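Local coordinates for protein tyrosine--tRNA ligase, mitochondrial (PDB 5IHX) that probably attaches L-tyrosine to mitochondrial tRNA(Tyr) at the expense of ATP, as a class 1 aminoacyl-tRNA synthetase, at residues A[219-224]-A[234-239]; A[170-175]-A[225-230]; A[113-118]-A[243-248]. One frame throughout, in Å; residues are numbered along the deposited sequence.

Contact 1 (A[219-224]-A[234-239]); sequences LMQAWD and QVQVGG. With TYR (tyrosine), chain C.
Gln221 and Gln236 meet beside the bound tyrosine, in the Rossmann-type catalytic domain of a class 1 synthetase. Gln221 lies on helix 212-229 and Gln236 on strand 235-238, one of the parallel strands of the central sheet. Along the helix, Leu219 and Met220 serve other neighbours: they pack against Phe212 and Leu182 of the second subunit. Gln221 comes next and carries the contact. Its CG is anti to the backbone N, and the extended chain lays the amide over one face of the ligand ring, with CD of Gln221 3.4 Å from CE1 of the tyrosine. The two ends of the amide then divide the work. OE1 of Gln221 accepts a hydrogen bond from the amino group of the tyrosine, at 2.9 Å from its N. NE2 of Gln221 donates to OE1 of Gln236 over 3.0 Å. The N-H...O angle is 140°, so the bond is bent. Being gripped at both ends should fix which way round the amide sits. Ala222 and Trp223 face helix 243-259 instead. Asp224, one turn after Gln221, reads the other end of the ligand: its OD1 takes the phenol OH at 2.9 Å. OD2 of Asp224 accepts hydrogen bonds from NE1 of both Trp172 and Trp173. Gln236 reaches in from the strand with a fully extended chain, across Gln221 at about a right angle. The two amide planes are 38° apart. NE2 of Gln221 approaches OE1 of Gln236 in the carbonyl plane, on a lone pair, at a C=O...N angle of 141°.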
loop_
_atom_site.group_PDB
_atom_site.type_symbol
_atom_site.label_atom_id
_atom_site.label_comp_id
_atom_site.label_asym_id
_atom_site.label_seq_id
_atom_site.Cartn_x
_atom_site.Cartn_y
_atom_site.Cartn_z
ATOM N N LEU A 219 0.201 9.308 -2.045
ATOM C CA LEU A 219 0.307 9.030 -0.617
ATOM C C LEU A 219 1.759 8.759 -0.227
ATOM O O LEU A 219 2.183 9.088 0.882
ATOM C CB LEU A 219 -0.578 7.842 -0.222
ATOM C CG LEU A 219 -2.074 8.133 -0.056
ATOM C CD1 LEU A 219 -2.761 8.317 -1.401
ATOM C CD2 LEU A 219 -2.754 7.032 0.752
ATOM N N MET A 220 2.522 8.163 -1.137
ATOM C CA MET A 220 3.938 7.920 -0.881
ATOM C C MET A 220 4.719 9.231 -0.838
ATOM O O MET A 220 5.559 9.434 0.040
ATOM C CB MET A 220 4.531 6.995 -1.944
ATOM C CG MET A 220 3.980 5.582 -1.915
ATOM S SD MET A 220 4.751 4.511 -3.145
ATOM C CE MET A 220 6.387 4.291 -2.444
ATOM N N GLN A 221 4.441 10.120 -1.785
ATOM C CA GLN A 221 5.076 11.434 -1.797
ATOM C C GLN A 221 4.706 12.209 -0.536
ATOM O O GLN A 221 5.537 12.911 0.042
ATOM C CB GLN A 221 4.683 12.223 -3.046
ATOM C CG GLN A 221 5.421 13.557 -3.170
ATOM C CD GLN A 221 5.578 14.034 -4.606
ATOM O OE1 GLN A 221 5.484 13.252 -5.553
ATOM N NE2 GLN A 221 5.827 15.328 -4.771
ATOM N N ALA A 222 3.451 12.084 -0.120
ATOM C CA ALA A 222 2.982 12.749 1.088
ATOM C C ALA A 222 3.721 12.210 2.302
ATOM O O ALA A 222 4.124 12.967 3.185
ATOM C CB ALA A 222 1.487 12.558 1.255
ATOM N N TRP A 223 3.895 10.893 2.344
ATOM C CA TRP A 223 4.590 10.255 3.452
ATOM C C TRP A 223 6.059 10.685 3.477
ATOM O O TRP A 223 6.618 10.926 4.547
ATOM C CB TRP A 223 4.466 8.731 3.359
ATOM C CG TRP A 223 4.864 8.022 4.619
ATOM C CD1 TRP A 223 6.065 7.431 4.888
ATOM C CD2 TRP A 223 4.058 7.841 5.789
ATOM N NE1 TRP A 223 6.052 6.888 6.150
ATOM C CE2 TRP A 223 4.833 7.128 6.726
ATOM C CE3 TRP A 223 2.754 8.211 6.135
ATOM C CZ2 TRP A 223 4.347 6.776 7.984
ATOM C CZ3 TRP A 223 2.274 7.864 7.385
ATOM C CH2 TRP A 223 3.069 7.153 8.294
ATOM N N ASP A 224 6.681 10.771 2.299
ATOM C CA ASP A 224 8.045 11.294 2.187
ATOM C C ASP A 224 8.160 12.634 2.898
ATOM O O ASP A 224 9.054 12.842 3.717
ATOM C CB ASP A 224 8.460 11.470 0.725
ATOM C CG ASP A 224 8.802 10.162 0.044
ATOM O OD1 ASP A 224 8.940 10.173 -1.197
ATOM O OD2 ASP A 224 8.928 9.130 0.736
ATOM N N GLN A 234 9.501 22.026 6.541
ATOM C CA GLN A 234 8.130 22.506 6.440
ATOM C C GLN A 234 7.690 22.785 5.000
ATOM O O GLN A 234 6.493 22.773 4.705
ATOM C CB GLN A 234 7.978 23.771 7.288
ATOM C CG GLN A 234 6.555 24.277 7.425
ATOM C CD GLN A 234 6.459 25.485 8.334
ATOM O OE1 GLN A 234 7.287 25.669 9.224
ATOM N NE2 GLN A 234 5.445 26.313 8.116
ATOM N N VAL A 235 8.653 23.018 4.110
ATOM C CA VAL A 235 8.352 23.441 2.741
ATOM C C VAL A 235 8.825 22.437 1.689
ATOM O O VAL A 235 9.877 21.818 1.840
ATOM C CB VAL A 235 8.991 24.817 2.431
ATOM C CG1 VAL A 235 8.566 25.314 1.053
ATOM C CG2 VAL A 235 8.616 25.835 3.500
ATOM N N GLN A 236 8.030 22.267 0.634
ATOM C CA GLN A 236 8.443 21.475 -0.522
ATOM C C GLN A 236 8.383 22.314 -1.791
ATOM O O GLN A 236 7.437 23.074 -1.993
ATOM C CB GLN A 236 7.567 20.232 -0.694
ATOM C CG GLN A 236 7.932 19.411 -1.936
ATOM C CD GLN A 236 7.090 18.154 -2.130
ATOM O OE1 GLN A 236 7.266 17.430 -3.110
ATOM N NE2 GLN A 236 6.178 17.887 -1.200
ATOM N N VAL A 237 9.400 22.166 -2.638
ATOM C CA VAL A 237 9.403 22.776 -3.962
ATOM C C VAL A 237 9.515 21.694 -5.034
ATOM O O VAL A 237 10.220 20.703 -4.860
ATOM C CB VAL A 237 10.557 23.797 -4.117
ATOM C CG1 VAL A 237 11.903 23.138 -3.862
ATOM C CG2 VAL A 237 10.530 24.435 -5.503
ATOM N N GLY A 238 8.804 21.889 -6.141
ATOM C CA GLY A 238 8.836 20.945 -7.243
ATOM C C GLY A 238 8.625 21.625 -8.579
ATOM O O GLY A 238 8.441 22.839 -8.644
ATOM N N GLY A 239 8.673 20.844 -9.654
ATOM C CA GLY A 239 8.391 21.361 -10.980
ATOM C C GLY A 239 6.940 21.791 -11.102
ATOM O O GLY A 239 6.121 21.489 -10.236
HETATM N N TYR C . 7.241 12.891 -7.837
HETATM C CA TYR C . 8.353 13.804 -8.229
HETATM C C TYR C . 8.622 13.723 -9.727
HETATM O O TYR C . 9.101 14.678 -10.343
HETATM C CB TYR C . 9.625 13.464 -7.450
HETATM C CG TYR C . 9.403 13.345 -5.962
HETATM C CD1 TYR C . 9.046 14.454 -5.204
HETATM C CD2 TYR C . 9.546 12.125 -5.314
HETATM C CE1 TYR C . 8.842 14.351 -3.845
HETATM C CE2 TYR C . 9.343 12.012 -3.956
HETATM C CZ TYR C . 8.993 13.129 -3.225
HETATM O OH TYR C . 8.788 13.023 -1.871
HETATM O OXT TYR C . 8.370 12.696 -10.356
#

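Contact 2 (A[170-175]-A[225-230]); sequences NVWWNK and WWMLFK
Met227 lays its side chain over the indole of Trp172. This is a Met-aromatic contact between two helices of the class 1 catalytic domain. Trp172 sits on the short helix 170-173, which follows the edge strand 164-168. Met227 is near the C-terminal end of helix 212-229. The two side chains slide past each other in opposite directions. That of Met227 can be followed outward. CB lies over the six-membered part of the indole, 4.1 Å from both CE2 and CH2 of Trp172. CG comes next, beside the backbone N of Met227 (chi1 -69°). It is centred over the five-membered ring of Trp172, 3.8 Å from the centroid and only 11° off the ring normal, which makes a CH-pi contact. Two further bends, at chi2 and chi3, curl the chain over the same face of the indole. SD is thereby lifted to 4.8 Å from that centroid, above the face but at a distance. The methyl CE of Met227 turns back down and meets CE3 of Trp172 at 3.9 Å. The thioether therefore touches the indole with its carbons more closely than with its sulfur. The polar edge of the indole is held elsewhere, by the bond from NE1 of Trp172 to Asp224. Asp224 belongs to the tyrosine pocket, which puts Trp172 in its second shell. Leu228 adds a smaller touch at the far end of the indole, its side chain crossing Trp172 at about a right angle. CD2 of Leu228 approaches CH2 of Trp172 obliquely, at 4.1 Å.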
loop_
_atom_site.group_PDB
_atom_site.type_symbol
_atom_site.label_atom_id
_atom_site.label_comp_id
_atom_site.label_asym_id
_atom_site.label_seq_id
_atom_site.Cartn_x
_atom_site.Cartn_y
_atom_site.Cartn_z
ATOM N N ASN A 170 14.316 5.359 0.083
ATOM C CA ASN A 170 14.477 3.937 0.383
ATOM C C ASN A 170 14.748 3.705 1.865
ATOM O O ASN A 170 14.466 2.631 2.395
ATOM C CB ASN A 170 15.629 3.328 -0.425
ATOM C CG ASN A 170 15.185 2.762 -1.758
ATOM O OD1 ASN A 170 14.070 2.258 -1.898
ATOM N ND2 ASN A 170 16.074 2.817 -2.744
ATOM N N VAL A 171 15.318 4.714 2.518
ATOM C CA VAL A 171 15.656 4.627 3.935
ATOM C C VAL A 171 14.453 4.203 4.775
ATOM O O VAL A 171 14.606 3.448 5.733
ATOM C CB VAL A 171 16.221 5.972 4.455
ATOM C CG1 VAL A 171 16.213 6.031 5.984
ATOM C CG2 VAL A 171 17.629 6.188 3.935
ATOM N N TRP A 172 13.264 4.684 4.419
ATOM C CA TRP A 172 12.052 4.269 5.118
ATOM C C TRP A 172 11.186 3.308 4.299
ATOM O O TRP A 172 10.597 2.387 4.862
ATOM C CB TRP A 172 11.219 5.489 5.549
ATOM C CG TRP A 172 10.978 6.553 4.511
ATOM C CD1 TRP A 172 9.993 6.570 3.565
ATOM C CD2 TRP A 172 11.704 7.781 4.353
ATOM N NE1 TRP A 172 10.072 7.721 2.818
ATOM C CE2 TRP A 172 11.113 8.481 3.282
ATOM C CE3 TRP A 172 12.801 8.350 5.007
ATOM C CZ2 TRP A 172 11.586 9.718 2.849
ATOM C CZ3 TRP A 172 13.268 9.578 4.575
ATOM C CH2 TRP A 172 12.660 10.249 3.507
ATOM N N TRP A 173 11.111 3.496 2.985
ATOM C CA TRP A 173 10.217 2.664 2.173
ATOM C C TRP A 173 10.618 1.192 2.109
ATOM O O TRP A 173 9.799 0.342 1.763
ATOM C CB TRP A 173 10.116 3.212 0.748
ATOM C CG TRP A 173 9.254 4.426 0.646
ATOM C CD1 TRP A 173 9.594 5.632 0.112
ATOM C CD2 TRP A 173 7.903 4.555 1.104
ATOM N NE1 TRP A 173 8.537 6.504 0.203
ATOM C CE2 TRP A 173 7.488 5.867 0.811
ATOM C CE3 TRP A 173 7.006 3.687 1.734
ATOM C CZ2 TRP A 173 6.214 6.333 1.127
ATOM C CZ3 TRP A 173 5.745 4.150 2.047
ATOM C CH2 TRP A 173 5.358 5.461 1.742
ATOM N N ASN A 174 11.866 0.884 2.438
ATOM C CA ASN A 174 12.309 -0.503 2.439
ATOM C C ASN A 174 11.658 -1.328 3.550
ATOM O O ASN A 174 11.519 -2.542 3.418
ATOM C CB ASN A 174 13.833 -0.576 2.565
ATOM C CG ASN A 174 14.544 -0.290 1.249
ATOM O OD1 ASN A 174 13.911 -0.166 0.198
ATOM N ND2 ASN A 174 15.869 -0.203 1.301
ATOM N N LYS A 175 11.256 -0.666 4.634
ATOM C CA LYS A 175 10.704 -1.361 5.796
ATOM C C LYS A 175 9.315 -0.871 6.223
ATOM O O LYS A 175 8.611 -1.581 6.941
ATOM C CB LYS A 175 11.675 -1.243 6.976
ATOM C CG LYS A 175 12.120 0.176 7.294
ATOM C CD LYS A 175 13.176 0.192 8.386
ATOM N N TRP A 225 7.243 13.540 2.572
ATOM C CA TRP A 225 7.231 14.873 3.160
ATOM C C TRP A 225 7.092 14.778 4.673
ATOM O O TRP A 225 7.826 15.430 5.416
ATOM C CB TRP A 225 6.092 15.707 2.575
ATOM C CG TRP A 225 6.215 17.181 2.830
ATOM C CD1 TRP A 225 7.108 17.801 3.655
ATOM C CD2 TRP A 225 5.419 18.220 2.248
ATOM N NE1 TRP A 225 6.915 19.160 3.626
ATOM C CE2 TRP A 225 5.884 19.444 2.770
ATOM C CE3 TRP A 225 4.357 18.235 1.338
ATOM C CZ2 TRP A 225 5.327 20.669 2.409
ATOM C CZ3 TRP A 225 3.806 19.451 0.981
ATOM C CH2 TRP A 225 4.291 20.652 1.517
ATOM N N TRP A 226 6.145 13.959 5.123
ATOM C CA TRP A 226 5.923 13.756 6.549
ATOM C C TRP A 226 7.210 13.330 7.251
ATOM O O TRP A 226 7.538 13.841 8.320
ATOM C CB TRP A 226 4.826 12.713 6.776
ATOM C CG TRP A 226 4.779 12.192 8.180
ATOM C CD1 TRP A 226 4.938 10.898 8.577
ATOM C CD2 TRP A 226 4.567 12.955 9.374
ATOM N NE1 TRP A 226 4.834 10.805 9.943
ATOM C CE2 TRP A 226 4.608 12.054 10.457
ATOM C CE3 TRP A 226 4.346 14.310 9.633
ATOM C CZ2 TRP A 226 4.436 12.464 11.777
ATOM C CZ3 TRP A 226 4.178 14.716 10.946
ATOM C CH2 TRP A 226 4.223 13.796 11.999
ATOM N N MET A 227 7.945 12.407 6.637
ATOM C CA MET A 227 9.202 11.931 7.203
ATOM C C MET A 227 10.219 13.065 7.350
ATOM O O MET A 227 10.986 13.096 8.310
ATOM C CB MET A 227 9.786 10.815 6.335
ATOM C CG MET A 227 8.995 9.511 6.362
ATOM S SD MET A 227 8.920 8.734 7.990
ATOM C CE MET A 227 10.650 8.403 8.305
ATOM N N LEU A 228 10.225 13.991 6.395
ATOM C CA LEU A 228 11.134 15.134 6.448
ATOM C C LEU A 228 10.563 16.246 7.325
ATOM O O LEU A 228 11.299 16.960 8.006
ATOM C CB LEU A 228 11.408 15.667 5.043
ATOM C CG LEU A 228 12.065 14.683 4.070
ATOM C CD1 LEU A 228 12.256 15.332 2.706
ATOM C CD2 LEU A 228 13.388 14.156 4.610
ATOM N N PHE A 229 9.242 16.386 7.293
ATOM C CA PHE A 229 8.542 17.408 8.063
ATOM C C PHE A 229 8.807 17.269 9.562
ATOM O O PHE A 229 8.943 18.268 10.269
ATOM C CB PHE A 229 7.040 17.330 7.781
ATOM C CG PHE A 229 6.231 18.379 8.485
ATOM C CD1 PHE A 229 5.894 19.558 7.844
ATOM C CD2 PHE A 229 5.791 18.177 9.785
ATOM C CE1 PHE A 229 5.140 20.524 8.491
ATOM C CE2 PHE A 229 5.040 19.137 10.435
ATOM C CZ PHE A 229 4.713 20.312 9.787
ATOM N N LYS A 230 8.876 16.029 10.037
ATOM C CA LYS A 230 9.141 15.754 11.448
ATOM C C LYS A 230 10.467 16.351 11.907
ATOM O O LYS A 230 10.644 16.641 13.091
ATOM C CB LYS A 230 9.155 14.245 11.707
ATOM C CG LYS A 230 7.826 13.549 11.497
ATOM C CD LYS A 230 8.032 12.065 11.223
ATOM C CE LYS A 230 8.722 11.376 12.387
#

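Contact 3 (A[113-118]-A[243-248]); sequences DPTGRL and YGNILF. With TYR (tyrosine), chain C.
Asp113 and Asn245 point at each other from opposite directions, carboxylate against amide, with their planes 32° apart. Asp113 comes from the loop after helix 108-111, and Asn245 from the first turn of helix 243-259. ND2 of Asn245 lies near both carboxylate oxygens. It stands 3.0 Å from OD1 of Asp113, and it donates a weak hydrogen bond to OD2 of Asp113 at 3.5 Å. The stronger bond of ND2 of Asn245 goes to OE1 of Gln242, whose NE2 donates to OD1 of Asp113. The carboxylate is thus set by a small polar network. CG of Asp113 is anti to its backbone N (chi1 -165°), which carries the carboxylate toward the ligand. OD1 of Asp113 accepts a hydrogen bond from the amino group of the bound tyrosine, 2.8 Å from its N. OD2 is turned back to its own loop. The backbone N of Thr115 donates to OD2 of Asp113 over 3.1 Å, from above the carboxylate plane and at a nearly straight 168°, closing an Asx turn. OG1 of Thr115 adds a weak bond to the same oxygen. The methyl of Thr115 faces the amide of Asn245, coming from the opposite direction, with CG2 of Thr115 at 3.5 Å from ND2 of Asn245. Thr115 is also part of a type II turn from Pro114 to Arg117; beyond it the loop leaves the helix. The arrangement forms the amino-group end of the tyrosine pocket in this class 1 synthetase: a carboxylate binds the substrate amino group, an Asx turn holds its OD2, and the Asn245 amide adds a weak bond.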
loop_
_atom_site.group_PDB
_atom_site.type_symbol
_atom_site.label_atom_id
_atom_site.label_comp_id
_atom_site.label_asym_id
_atom_site.label_seq_id
_atom_site.Cartn_x
_atom_site.Cartn_y
_atom_site.Cartn_z
ATOM N N ASP A 113 5.704 8.120 -10.945
ATOM C CA ASP A 113 4.740 9.206 -10.804
ATOM C C ASP A 113 3.812 9.268 -12.022
ATOM O O ASP A 113 4.276 9.505 -13.137
ATOM C CB ASP A 113 5.465 10.543 -10.631
ATOM C CG ASP A 113 4.548 11.643 -10.133
ATOM O OD1 ASP A 113 5.060 12.655 -9.611
ATOM O OD2 ASP A 113 3.314 11.489 -10.255
ATOM N N PRO A 114 2.497 9.054 -11.816
ATOM C CA PRO A 114 1.572 9.035 -12.957
ATOM C C PRO A 114 1.263 10.407 -13.559
ATOM O O PRO A 114 0.630 10.465 -14.614
ATOM C CB PRO A 114 0.297 8.426 -12.357
ATOM C CG PRO A 114 0.359 8.773 -10.916
ATOM C CD PRO A 114 1.813 8.717 -10.552
ATOM N N THR A 115 1.696 11.483 -12.907
ATOM C CA THR A 115 1.345 12.832 -13.346
ATOM C C THR A 115 1.930 13.167 -14.715
ATOM O O THR A 115 3.065 12.799 -15.027
ATOM C CB THR A 115 1.822 13.895 -12.338
ATOM O OG1 THR A 115 3.253 13.874 -12.252
ATOM C CG2 THR A 115 1.224 13.636 -10.962
ATOM N N GLY A 116 1.142 13.869 -15.525
ATOM C CA GLY A 116 1.565 14.270 -16.855
ATOM C C GLY A 116 1.793 13.083 -17.769
ATOM O O GLY A 116 2.636 13.131 -18.666
ATOM N N ARG A 117 1.037 12.014 -17.537
ATOM C CA ARG A 117 1.148 10.800 -18.334
ATOM C C ARG A 117 -0.221 10.159 -18.517
ATOM O O ARG A 117 -1.076 10.246 -17.636
ATOM C CB ARG A 117 2.107 9.809 -17.674
ATOM N N LEU A 118 -0.425 9.533 -19.672
ATOM C CA LEU A 118 -1.642 8.774 -19.935
ATOM C C LEU A 118 -1.339 7.286 -19.808
ATOM O O LEU A 118 -2.050 6.555 -19.120
ATOM C CB LEU A 118 -2.202 9.107 -21.321
ATOM C CG LEU A 118 -2.775 10.521 -21.479
ATOM C CD1 LEU A 118 -3.157 10.792 -22.926
ATOM C CD2 LEU A 118 -3.978 10.738 -20.567
ATOM N N TYR A 243 2.192 20.468 -8.869
ATOM C CA TYR A 243 1.219 21.210 -8.072
ATOM C C TYR A 243 0.251 20.264 -7.367
ATOM O O TYR A 243 0.038 20.372 -6.160
ATOM C CB TYR A 243 0.440 22.198 -8.941
ATOM C CG TYR A 243 -0.440 23.124 -8.133
ATOM C CD1 TYR A 243 -1.731 22.753 -7.778
ATOM C CD2 TYR A 243 0.023 24.362 -7.713
ATOM C CE1 TYR A 243 -2.535 23.592 -7.034
ATOM C CE2 TYR A 243 -0.774 25.208 -6.969
ATOM C CZ TYR A 243 -2.053 24.818 -6.632
ATOM O OH TYR A 243 -2.851 25.657 -5.889
ATOM N N GLY A 244 -0.326 19.339 -8.130
ATOM C CA GLY A 244 -1.273 18.376 -7.596
ATOM C C GLY A 244 -0.721 17.551 -6.448
ATOM O O GLY A 244 -1.357 17.446 -5.397
ATOM N N ASN A 245 0.454 16.958 -6.642
ATOM C CA ASN A 245 1.077 16.143 -5.599
ATOM C C ASN A 245 1.413 16.952 -4.354
ATOM O O ASN A 245 1.241 16.473 -3.233
ATOM C CB ASN A 245 2.343 15.462 -6.124
ATOM C CG ASN A 245 2.048 14.396 -7.167
ATOM O OD1 ASN A 245 0.968 13.805 -7.178
ATOM N ND2 ASN A 245 3.017 14.135 -8.037
ATOM N N ILE A 246 1.896 18.175 -4.545
ATOM C CA ILE A 246 2.261 19.019 -3.416
ATOM C C ILE A 246 1.001 19.463 -2.674
ATOM O O ILE A 246 0.990 19.513 -1.445
ATOM C CB ILE A 246 3.084 20.244 -3.867
ATOM C CG1 ILE A 246 4.420 19.781 -4.451
ATOM C CG2 ILE A 246 3.330 21.197 -2.695
ATOM C CD1 ILE A 246 5.264 20.887 -5.057
ATOM N N LEU A 247 -0.058 19.776 -3.417
ATOM C CA LEU A 247 -1.336 20.148 -2.813
ATOM C C LEU A 247 -1.860 19.005 -1.951
ATOM O O LEU A 247 -2.248 19.206 -0.799
ATOM C CB LEU A 247 -2.362 20.519 -3.889
ATOM C CG LEU A 247 -3.779 20.844 -3.399
ATOM C CD1 LEU A 247 -3.803 22.071 -2.496
ATOM C CD2 LEU A 247 -4.706 21.044 -4.586
ATOM N N PHE A 248 -1.879 17.805 -2.521
ATOM C CA PHE A 248 -2.282 16.619 -1.782
ATOM C C PHE A 248 -1.400 16.449 -0.551
ATOM O O PHE A 248 -1.876 16.088 0.525
ATOM C CB PHE A 248 -2.195 15.375 -2.669
ATOM C CG PHE A 248 -2.628 14.112 -1.983
ATOM C CD1 PHE A 248 -3.933 13.664 -2.097
ATOM C CD2 PHE A 248 -1.736 13.376 -1.220
ATOM C CE1 PHE A 248 -4.340 12.502 -1.464
ATOM C CE2 PHE A 248 -2.136 12.216 -0.586
ATOM C CZ PHE A 248 -3.439 11.778 -0.709
HETATM N N TYR C . 7.241 12.891 -7.837
HETATM C CA TYR C . 8.353 13.804 -8.229
HETATM C C TYR C . 8.622 13.723 -9.727
HETATM O O TYR C . 9.101 14.678 -10.343
HETATM C CB TYR C . 9.625 13.464 -7.450
HETATM C CG TYR C . 9.403 13.345 -5.962
HETATM C CD1 TYR C . 9.046 14.454 -5.204
HETATM C CD2 TYR C . 9.546 12.125 -5.314
HETATM C CE1 TYR C . 8.842 14.351 -3.845
HETATM C CE2 TYR C . 9.343 12.012 -3.956
HETATM C CZ TYR C . 8.993 13.129 -3.225
HETATM O OH TYR C . 8.788 13.023 -1.871
HETATM O OXT TYR C . 8.370 12.696 -10.356
#

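Overall arrangement
From the N terminus, the chain first passes 113-118, the loop that opens contact 3. It goes on through helix 126-153 and edge strand 164-168 to 170-175, where contact 2 opens. Helix 212-229 then supplies 219-224 to contact 1 and, directly after it, 225-230, which closes contact 2. Strand 235-238 closes contact 1 and helix 243-259 closes contact 3. Contacts 1 and 2 therefore cross, and both are nested inside contact 3. Contacts 1 and 3 both touch the tyrosine. Contact 2 meets contact 1 where Trp172 and Trp173 bond Asp224. Contact 1 ties helix 212-229 to strand 235-238, contact 2 ties it to helix 170-173, and contact 3 ties the 113-118 loop to helix 243-259.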